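PDB 4AN8: CRISPR-associated protein CasA/Cse1 from Thermus thermophilus, which serves as a subunit of the Cascade ribonucleoprotein complex and helps select foreign DNA in CRISPR-based adaptive immunity. Local coordinates for residues 316-319 with 320-324; 393-396 with 397-401. All blocks are in the same frame, centred on the assembly; numbering follows the deposited sequence.

Interaction 1 (316-319 with 320-324)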
ATOM      1  N   GLY A 316     -13.180  13.755  -1.030  1.00 33.97           N
ATOM      2  CA  GLY A 316     -12.419  12.536  -0.770  1.00 33.97           C
ATOM      3  C   GLY A 316     -12.224  12.217   0.707  1.00 33.97           C
ATOM      4  O   GLY A 316     -12.769  12.903   1.569  1.00 33.97           O
ATOM      5  N   LYS A 317     -11.461  11.164   0.997  1.00 28.62           N
ATOM      6  CA  LYS A 317     -10.999  10.913   2.368  1.00 28.62           C
ATOM      7  C   LYS A 317      -9.521  10.533   2.467  1.00 28.62           C
ATOM      8  O   LYS A 317      -9.065   9.597   1.831  1.00 28.62           O
ATOM      9  CB  LYS A 317     -11.861   9.862   3.051  1.00 50.96           C
ATOM     10  CG  LYS A 317     -13.033  10.452   3.763  1.00 50.96           C
ATOM     11  CD  LYS A 317     -14.185   9.495   3.752  1.00 50.96           C
ATOM     12  CE  LYS A 317     -15.456  10.187   4.189  1.00 50.96           C
ATOM     13  NZ  LYS A 317     -16.626   9.333   3.879  1.00 50.96           N
ATOM     14  N   VAL A 318      -8.791  11.274   3.287  1.00 21.66           N
ATOM     15  CA  VAL A 318      -7.393  10.997   3.559  1.00 21.66           C
ATOM     16  C   VAL A 318      -7.267   9.703   4.369  1.00 21.66           C
ATOM     17  O   VAL A 318      -8.156   9.340   5.141  1.00 21.66           O
ATOM     18  CB  VAL A 318      -6.782  12.165   4.328  1.00 29.20           C
ATOM     19  CG1 VAL A 318      -5.302  11.965   4.532  1.00 29.20           C
ATOM     20  CG2 VAL A 318      -7.027  13.460   3.572  1.00 29.20           C
ATOM     21  N   ALA A 319      -6.189   8.968   4.168  1.00 18.30           N
ATOM     22  CA  ALA A 319      -5.955   7.799   5.009  1.00 18.30           C
ATOM     23  C   ALA A 319      -5.733   8.296   6.441  1.00 18.30           C
ATOM     24  O   ALA A 319      -5.038   9.313   6.645  1.00 18.30           O
ATOM     25  CB  ALA A 319      -4.724   7.025   4.514  1.00  6.21           C
ATOM     26  N   ALA A 320      -6.311   7.580   7.415  1.00 23.65           N
ATOM     27  CA  ALA A 320      -6.161   7.919   8.837  1.00 23.65           C
ATOM     28  C   ALA A 320      -4.691   7.928   9.297  1.00 23.65           C
ATOM     29  O   ALA A 320      -4.276   8.822  10.052  1.00 23.65           O
ATOM     30  CB  ALA A 320      -7.029   6.977   9.741  1.00 12.77           C
ATOM     31  N   THR A 321      -3.901   6.954   8.836  1.00 22.42           N
ATOM     32  CA  THR A 321      -2.470   6.957   9.146  1.00 22.42           C
ATOM     33  C   THR A 321      -1.811   8.252   8.711  1.00 22.42           C
ATOM     34  O   THR A 321      -0.957   8.784   9.412  1.00 22.42           O
ATOM     35  CB  THR A 321      -1.697   5.751   8.524  1.00 18.86           C
ATOM     36  OG1 THR A 321      -1.842   5.748   7.082  1.00 18.86           O
ATOM     37  CG2 THR A 321      -2.192   4.403   9.130  1.00 18.86           C
ATOM     38  N   LEU A 322      -2.179   8.756   7.542  1.00 19.38           N
ATOM     39  CA  LEU A 322      -1.583  10.004   7.030  1.00 19.38           C
ATOM     40  C   LEU A 322      -2.109  11.211   7.824  1.00 19.38           C
ATOM     41  O   LEU A 322      -1.361  12.115   8.166  1.00 19.38           O
ATOM     42  CB  LEU A 322      -1.857  10.172   5.528  1.00 23.30           C
ATOM     43  CG  LEU A 322      -1.410  11.497   4.871  1.00 23.30           C
ATOM     44  CD1 LEU A 322       0.080  11.709   5.087  1.00 23.30           C
ATOM     45  CD2 LEU A 322      -1.728  11.546   3.381  1.00 23.30           C
ATOM     46  N   GLU A 323      -3.389  11.204   8.153  1.00 24.85           N
ATOM     47  CA  GLU A 323      -3.929  12.264   9.003  1.00 24.85           C
ATOM     48  C   GLU A 323      -3.213  12.272  10.347  1.00 24.85           C
ATOM     49  O   GLU A 323      -2.822  13.321  10.840  1.00 24.85           O
ATOM     50  CB  GLU A 323      -5.438  12.127   9.188  1.00 47.97           C
ATOM     51  CG  GLU A 323      -6.085  13.319   9.873  1.00 47.97           C
ATOM     52  CD  GLU A 323      -7.618  13.251   9.880  1.00 47.97           C
ATOM     53  OE1 GLU A 323      -8.177  12.177   9.567  1.00 47.97           O
ATOM     54  OE2 GLU A 323      -8.269  14.273  10.196  1.00 47.97           O
ATOM     55  N   HIS A 324      -3.034  11.089  10.929  1.00 21.34           N
ATOM     56  CA  HIS A 324      -2.385  10.948  12.243  1.00 21.34           C
ATOM     57  C   HIS A 324      -0.899  11.350  12.188  1.00 21.34           C
ATOM     58  O   HIS A 324      -0.432  12.108  13.033  1.00 21.34           O
ATOM     59  CB  HIS A 324      -2.554   9.514  12.749  1.00 22.28           C
ATOM     60  CG  HIS A 324      -1.621   9.129  13.851  1.00 22.28           C
ATOM     61  ND1 HIS A 324      -1.810   9.513  15.160  1.00 22.28           N
ATOM     62  CD2 HIS A 324      -0.501   8.368  13.846  1.00 22.28           C
ATOM     63  CE1 HIS A 324      -0.856   9.002  15.912  1.00 22.28           C
ATOM     64  NE2 HIS A 324      -0.046   8.300  15.140  1.00 22.28           N
TER
HETATM   65  O   HOH W   1      -8.825  10.143   7.467  1.00 51.38           O
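The backbone of V318 and A319 runs extended into A320, where the chain coils into helix 320-333, and the first i to i+4 bond of that helix goes from E323 N to A319 O (2.9 Å, N-H...O angle 162°), with the donor in the carbonyl plane. This is a helix N-terminus with A319 at the N-cap, and it illustrates how a helix start can be organised without a polar capping side chain: the methyl of alanine cannot receive the first amides. A319 instead takes part through its carbonyl, and its CB lies alongside the first turn, 4.1 Å from OG1 of T321. That hydroxyl donates to the carbonyl O of F192 in strand 191-195, a strand that A319 also touches.

One position before the cap, V318 supplies the apolar part of the contact. Its CG1 branch meets the side of L322, 3.8 Å from CD2 and 3.9 Å from CG, the two side chains crossing at about a right angle. Both are presented by similar rotations: V318 CG1 (chi1 -175°) and L322 CG (chi1 174°) each lie trans to the backbone N of their residue, beside the carbonyl carbon. L322 CB joins the same apolar patch, 4.0 Å from V318 CG1.

The loop and the first turn are joined a second time through solvent. V318 O accepts from R278 NH1 and also from a water, which donates in addition to the carboxylate of E323. With its chain extended beyond CG, E323 carries OE1 to 3.0 Å from the water oxygen, which itself sits 2.6 Å from V318 O.

Interaction 2 (393-396 with 397-401); sequences KHLA and QEVAK
From K393 to K401 the backbone is continuous alpha-helix, and four successive i to i+4 bonds tie 393-396 to 397-401, from E398 N to H394 O (2.9 Å), for example, and from A400 N to A396 O at an N-H...O angle of 173°. The turns belong to helix 372-403 of the C-terminal four-helix bundle, and they make a compact example of an amphipathic helix, in which the i, i+4 pairs differ according to the side they occupy.

On the buried side, L395 and V399 meet through methyl groups, L395 CD2 against V399 CG2 at 3.7 Å. L395 also packs on F493 and W469, and V399 on A485 and L476, so this pair faces helices 483-499 and 453-476 together. A400 rests on L423 and A424 of helix 417-426.

On the polar side, H394 and E398 lie side by side and point the same way, and E398 CG sits over one face of the H394 ring, 4.1 Å from the centroid and offset toward the rim, in a CH-pi contact. The chain of E398 bends at chi2 (-74°), and the carboxylate and ring planes end up 24° apart; E398 OE2 stays 4.4 Å from H394 NE2, an arrangement that might help stabilise a protonated ring. E492 of helix 483-499 adds a second carboxylate near H394 ND1. Within 397-401, E398 OE1 and K401 NZ make a long salt bridge (4.0 Å), and the lysine is poorly ordered.

Q397 lies across the direction of H394, its amide nearly perpendicular to the imidazole. The extended glutamine also runs back past K393, obliquely to it, and brings NE2 to 3.7 Å from K393 CE, a van der Waals approach to the aliphatic part of the lysine chain.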
ATOM      1  N   LYS A 393      -2.152  15.439 -24.698  1.00 31.46           N
ATOM      2  CA  LYS A 393      -2.842  14.273 -25.241  1.00 31.46           C
ATOM      3  C   LYS A 393      -3.581  14.630 -26.541  1.00 31.46           C
ATOM      4  O   LYS A 393      -3.634  13.840 -27.490  1.00 31.46           O
ATOM      5  CB  LYS A 393      -3.818  13.695 -24.211  1.00 53.58           C
ATOM      6  CG  LYS A 393      -4.646  12.511 -24.696  1.00 53.58           C
ATOM      7  CD  LYS A 393      -5.703  12.155 -23.657  1.00 53.58           C
ATOM      8  CE  LYS A 393      -6.544  10.951 -24.067  1.00 53.58           C
ATOM      9  NZ  LYS A 393      -5.750   9.676 -24.182  1.00 53.58           N
ATOM     10  N   HIS A 394      -4.158  15.819 -26.581  1.00 31.27           N
ATOM     11  CA  HIS A 394      -4.895  16.229 -27.761  1.00 31.27           C
ATOM     12  C   HIS A 394      -3.911  16.475 -28.903  1.00 31.27           C
ATOM     13  O   HIS A 394      -4.136  16.059 -30.044  1.00 31.27           O
ATOM     14  CB  HIS A 394      -5.717  17.488 -27.479  1.00 56.19           C
ATOM     15  CG  HIS A 394      -6.487  17.981 -28.665  1.00 56.19           C
ATOM     16  ND1 HIS A 394      -6.216  19.183 -29.282  1.00 56.19           N
ATOM     17  CD2 HIS A 394      -7.506  17.422 -29.361  1.00 56.19           C
ATOM     18  CE1 HIS A 394      -7.046  19.351 -30.298  1.00 56.19           C
ATOM     19  NE2 HIS A 394      -7.837  18.296 -30.368  1.00 56.19           N
ATOM     20  N   LEU A 395      -2.814  17.140 -28.579  1.00 30.97           N
ATOM     21  CA  LEU A 395      -1.752  17.359 -29.542  1.00 30.97           C
ATOM     22  C   LEU A 395      -1.326  16.017 -30.163  1.00 30.97           C
ATOM     23  O   LEU A 395      -1.270  15.886 -31.389  1.00 30.97           O
ATOM     24  CB  LEU A 395      -0.581  18.049 -28.859  1.00 36.81           C
ATOM     25  CG  LEU A 395       0.364  18.876 -29.724  1.00 36.81           C
ATOM     26  CD1 LEU A 395       1.472  19.500 -28.874  1.00 36.81           C
ATOM     27  CD2 LEU A 395       0.957  18.009 -30.791  1.00 36.81           C
ATOM     28  N   ALA A 396      -1.060  15.013 -29.323  1.00 35.59           N
ATOM     29  CA  ALA A 396      -0.626  13.700 -29.802  1.00 35.59           C
ATOM     30  C   ALA A 396      -1.657  13.062 -30.721  1.00 35.59           C
ATOM     31  O   ALA A 396      -1.304  12.432 -31.715  1.00 35.59           O
ATOM     32  CB  ALA A 396      -0.301  12.758 -28.628  1.00 42.01           C
ATOM     33  N   GLN A 397      -2.935  13.225 -30.393  1.00 43.28           N
ATOM     34  CA  GLN A 397      -4.011  12.750 -31.265  1.00 43.28           C
ATOM     35  C   GLN A 397      -3.995  13.436 -32.642  1.00 43.28           C
ATOM     36  O   GLN A 397      -4.143  12.769 -33.671  1.00 43.28           O
ATOM     37  CB  GLN A 397      -5.371  12.961 -30.602  1.00 47.43           C
ATOM     38  CG  GLN A 397      -5.780  11.853 -29.665  1.00 47.43           C
ATOM     39  CD  GLN A 397      -6.807  12.306 -28.645  1.00 47.43           C
ATOM     40  OE1 GLN A 397      -7.290  13.441 -28.693  1.00 47.43           O
ATOM     41  NE2 GLN A 397      -7.138  11.427 -27.709  1.00 47.43           N
ATOM     42  N   GLU A 398      -3.824  14.762 -32.656  1.00 35.10           N
ATOM     43  CA  GLU A 398      -3.795  15.510 -33.913  1.00 35.10           C
ATOM     44  C   GLU A 398      -2.542  15.162 -34.754  1.00 35.10           C
ATOM     45  O   GLU A 398      -2.602  15.107 -35.983  1.00 35.10           O
ATOM     46  CB  GLU A 398      -3.887  17.015 -33.661  1.00 68.63           C
ATOM     47  CG  GLU A 398      -5.220  17.475 -33.101  1.00 68.63           C
ATOM     48  CD  GLU A 398      -6.342  17.473 -34.140  1.00 68.63           C
ATOM     49  OE1 GLU A 398      -6.827  16.378 -34.501  1.00 68.63           O
ATOM     50  OE2 GLU A 398      -6.747  18.572 -34.591  1.00 68.63           O
ATOM     51  N   VAL A 399      -1.414  14.923 -34.094  1.00 36.32           N
ATOM     52  CA  VAL A 399      -0.239  14.457 -34.813  1.00 36.32           C
ATOM     53  C   VAL A 399      -0.536  13.136 -35.500  1.00 36.32           C
ATOM     54  O   VAL A 399      -0.371  13.015 -36.715  1.00 36.32           O
ATOM     55  CB  VAL A 399       1.002  14.323 -33.911  1.00 30.20           C
ATOM     56  CG1 VAL A 399       2.055  13.436 -34.583  1.00 30.20           C
ATOM     57  CG2 VAL A 399       1.559  15.706 -33.594  1.00 30.20           C
ATOM     58  N   ALA A 400      -0.999  12.155 -34.729  1.00 42.31           N
ATOM     59  CA  ALA A 400      -1.301  10.842 -35.287  1.00 42.31           C
ATOM     60  C   ALA A 400      -2.234  10.938 -36.492  1.00 42.31           C
ATOM     61  O   ALA A 400      -2.011  10.286 -37.504  1.00 42.31           O
ATOM     62  CB  ALA A 400      -1.894   9.936 -34.234  1.00 30.39           C
ATOM     63  N   LYS A 401      -3.272  11.759 -36.390  1.00 45.00           N
ATOM     64  CA  LYS A 401      -4.231  11.901 -37.483  1.00 45.00           C
ATOM     65  C   LYS A 401      -3.608  12.557 -38.717  1.00 45.00           C
ATOM     66  O   LYS A 401      -3.890  12.159 -39.853  1.00 45.00           O
ATOM     67  CB  LYS A 401      -5.462  12.691 -37.031  1.00102.09           C
ATOM     68  CG  LYS A 401      -6.244  12.013 -35.919  1.00102.09           C
ATOM     69  CD  LYS A 401      -7.346  12.909 -35.379  1.00102.09           C
ATOM     70  CE  LYS A 401      -8.413  13.165 -36.431  1.00102.09           C
ATOM     71  NZ  LYS A 401      -9.589  13.890 -35.868  1.00102.09           N
TER

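Interaction 1 comes first along the chain and interaction 2 follows in series, with strands 342-351 and 354-364 between them. Their centres are about 38 Å apart and their nearest atoms about 24 Å, so they do not touch. Interaction 1, about 13 Å from the centre of the chain, begins helix 320-333 beside strand 191-195 in the interior. Interaction 2 lies about 35 Å from that centre, near the end of helix 372-403 in the C-terminal helical bundle. The pair contrasts two local uses of i, i+4 spacing within one chain: starting a helix beside a strand, and continuing a long helix while dividing its surface between neighbouring helices and solvent.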